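Local atomic coordinates of UPF0141 protein yjdB (Campylobacter jejuni subsp. jejuni HB93-13, PDB entry 4TN0), a protein that probably transfers phosphoethanolamine to its acceptors in the periplasm through a zinc-binding alkaline phosphatase-like domain, and is required for polymyxin resistance and motility. Residues A31-G36 with P254-S259. Residues are numbered along the deposited sequence; the frame is centred on the assembly and turned at random.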
loop_
_atom_site.group_PDB
_atom_site.type_symbol
_atom_site.label_atom_id
_atom_site.label_comp_id
_atom_site.label_asym_id
_atom_site.label_seq_id
_atom_site.Cartn_x
_atom_site.Cartn_y
_atom_site.Cartn_z
ATOM N N ALA A 31 -6.805 -1.456 -12.545
ATOM C CA ALA A 31 -7.255 -1.956 -13.850
ATOM C C ALA A 31 -6.276 -2.947 -14.483
ATOM O O ALA A 31 -6.616 -3.632 -15.446
ATOM C CB ALA A 31 -7.506 -0.790 -14.810
ATOM N N ASN A 32 -5.045 -2.991 -13.985
ATOM C CA ASN A 32 -4.041 -3.890 -14.563
ATOM C C ASN A 32 -3.666 -5.009 -13.598
ATOM O O ASN A 32 -2.579 -5.565 -13.660
ATOM C CB ASN A 32 -2.793 -3.125 -14.986
ATOM C CG ASN A 32 -3.010 -2.292 -16.233
ATOM O OD1 ASN A 32 -3.964 -1.522 -16.329
ATOM N ND2 ASN A 32 -2.122 -2.441 -17.194
ATOM N N TYR A 33 -4.566 -5.303 -12.673
ATOM C CA TYR A 33 -4.398 -6.420 -11.760
ATOM C C TYR A 33 -5.202 -7.627 -12.268
ATOM O O TYR A 33 -6.401 -7.526 -12.544
ATOM C CB TYR A 33 -4.792 -6.002 -10.334
ATOM C CG TYR A 33 -3.627 -5.352 -9.626
ATOM C CD1 TYR A 33 -3.112 -4.138 -10.072
ATOM C CD2 TYR A 33 -3.006 -5.973 -8.534
ATOM C CE1 TYR A 33 -2.016 -3.551 -9.455
ATOM C CE2 TYR A 33 -1.911 -5.392 -7.899
ATOM C CZ TYR A 33 -1.415 -4.183 -8.378
ATOM O OH TYR A 33 -0.337 -3.586 -7.776
ATOM N N SER A 34 -4.508 -8.736 -12.508
ATOM C CA SER A 34 -5.181 -9.949 -12.961
ATOM C C SER A 34 -6.026 -10.563 -11.831
ATOM O O SER A 34 -6.992 -11.279 -12.092
ATOM C CB SER A 34 -4.169 -10.956 -13.516
ATOM O OG SER A 34 -3.126 -11.220 -12.584
ATOM N N LEU A 35 -5.665 -10.264 -10.583
ATOM C CA LEU A 35 -6.475 -10.618 -9.407
ATOM C C LEU A 35 -7.880 -10.044 -9.512
ATOM O O LEU A 35 -8.813 -10.521 -8.862
ATOM C CB LEU A 35 -5.802 -10.122 -8.114
ATOM C CG LEU A 35 -4.698 -11.005 -7.504
ATOM C CD1 LEU A 35 -3.796 -10.228 -6.538
ATOM C CD2 LEU A 35 -5.264 -12.237 -6.817
ATOM N N GLY A 36 -8.022 -8.993 -10.313
ATOM C CA GLY A 36 -9.298 -8.321 -10.467
ATOM C C GLY A 36 -9.890 -8.504 -11.847
ATOM O O GLY A 36 -10.876 -7.855 -12.188
ATOM N N PRO A 254 -5.234 -0.945 -6.494
ATOM C CA PRO A 254 -5.299 -2.270 -5.889
ATOM C C PRO A 254 -5.173 -2.200 -4.368
ATOM O O PRO A 254 -4.481 -1.336 -3.821
ATOM C CB PRO A 254 -4.083 -2.972 -6.489
ATOM C CG PRO A 254 -3.100 -1.867 -6.619
ATOM C CD PRO A 254 -3.926 -0.724 -7.137
ATOM N N ALA A 255 -5.846 -3.121 -3.694
ATOM C CA ALA A 255 -5.579 -3.371 -2.294
ATOM C C ALA A 255 -5.585 -4.878 -2.112
ATOM O O ALA A 255 -6.459 -5.578 -2.650
ATOM C CB ALA A 255 -6.601 -2.687 -1.399
ATOM N N ILE A 256 -4.569 -5.367 -1.406
ATOM C CA ILE A 256 -4.354 -6.798 -1.218
ATOM C C ILE A 256 -4.111 -7.125 0.256
ATOM O O ILE A 256 -3.268 -6.493 0.904
ATOM C CB ILE A 256 -3.152 -7.294 -2.046
ATOM C CG1 ILE A 256 -3.484 -7.307 -3.537
ATOM C CG2 ILE A 256 -2.694 -8.679 -1.590
ATOM C CD1 ILE A 256 -2.235 -7.528 -4.423
ATOM N N PHE A 257 -4.821 -8.129 0.771
ATOM C CA PHE A 257 -4.620 -8.557 2.159
ATOM C C PHE A 257 -4.292 -10.032 2.278
ATOM O O PHE A 257 -4.848 -10.877 1.569
ATOM C CB PHE A 257 -5.856 -8.265 3.022
ATOM C CG PHE A 257 -5.722 -8.743 4.453
ATOM C CD1 PHE A 257 -4.922 -8.058 5.359
ATOM C CD2 PHE A 257 -6.387 -9.882 4.888
ATOM C CE1 PHE A 257 -4.791 -8.497 6.659
ATOM C CE2 PHE A 257 -6.258 -10.322 6.193
ATOM C CZ PHE A 257 -5.462 -9.628 7.078
ATOM N N TRP A 258 -3.366 -10.331 3.175
ATOM C CA TRP A 258 -3.081 -11.711 3.512
ATOM C C TRP A 258 -2.821 -11.839 5.006
ATOM O O TRP A 258 -2.234 -10.950 5.627
ATOM C CB TRP A 258 -1.884 -12.237 2.718
ATOM C CG TRP A 258 -1.509 -13.635 3.080
ATOM C CD1 TRP A 258 -1.948 -14.777 2.480
ATOM C CD2 TRP A 258 -0.607 -14.046 4.111
ATOM N NE1 TRP A 258 -1.386 -15.875 3.079
ATOM C CE2 TRP A 258 -0.555 -15.453 4.083
ATOM C CE3 TRP A 258 0.158 -13.363 5.062
ATOM C CZ2 TRP A 258 0.231 -16.188 4.964
ATOM C CZ3 TRP A 258 0.940 -14.095 5.934
ATOM C CH2 TRP A 258 0.970 -15.492 5.880
ATOM N N SER A 259 -3.231 -12.968 5.574
ATOM C CA SER A 259 -2.950 -13.260 6.970
ATOM C C SER A 259 -2.861 -14.755 7.154
ATOM O O SER A 259 -3.478 -15.512 6.400
ATOM C CB SER A 259 -4.030 -12.684 7.881
ATOM O OG SER A 259 -3.660 -12.827 9.236
#
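Tyr33 and Pro254 bring the loop 31-36 and the strand 254-259 together, their CA atoms 7.2 Å apart, while no backbone hydrogen bond joins the two segments; within the loop, a turn is closed by Gly36 N on Tyr33 O at 3.1 Å. Pro254 turns the CB-CG edge of its pyrrolidine onto one face of the Tyr33 ring in a CH-pi contact, the two side chains crossing at about a right angle. Pro254 CB sits over the ring centre, 3.5 Å from the centroid of the Tyr33 ring and 11° off the normal, and CG reaches further out along the same face, 3.4 Å from Tyr33 CZ and close to the hydroxyl oxygen as well. With CG beside its backbone N and anti to the carbonyl carbon (chi1 -85°), Tyr33 carries its ring from the loop to the strand, and a hydrogen bond between its OH and Tyr223 OH ties down the far end. Ile256, two residues along the strand and on the same side as Pro254, comes to the rim of this ring: its CD1 lies near the ring plane, 4.1 Å from Tyr33 CE2. The same methyl meets Leu35 CD1 at 3.8 Å, where the two aliphatic side chains cross at about a right angle. Ile256 CD1 thus fills the angle between phenol and leucine, making a small, largely buried apolar contact. The side chain of Pro254 is about 12 Å from the bound zinc ion. Strand 252-259 runs antiparallel to both its neighbours in the central sheet of this alkaline phosphatase-like fold, 218-224, which carries Tyr223, and 53-59, whose Phe54 touches Leu35 and Pro254. Leu197 of helix 186-211 also packs on Tyr33, so the loop that follows strand 18-24 is held between this helix and the sheet.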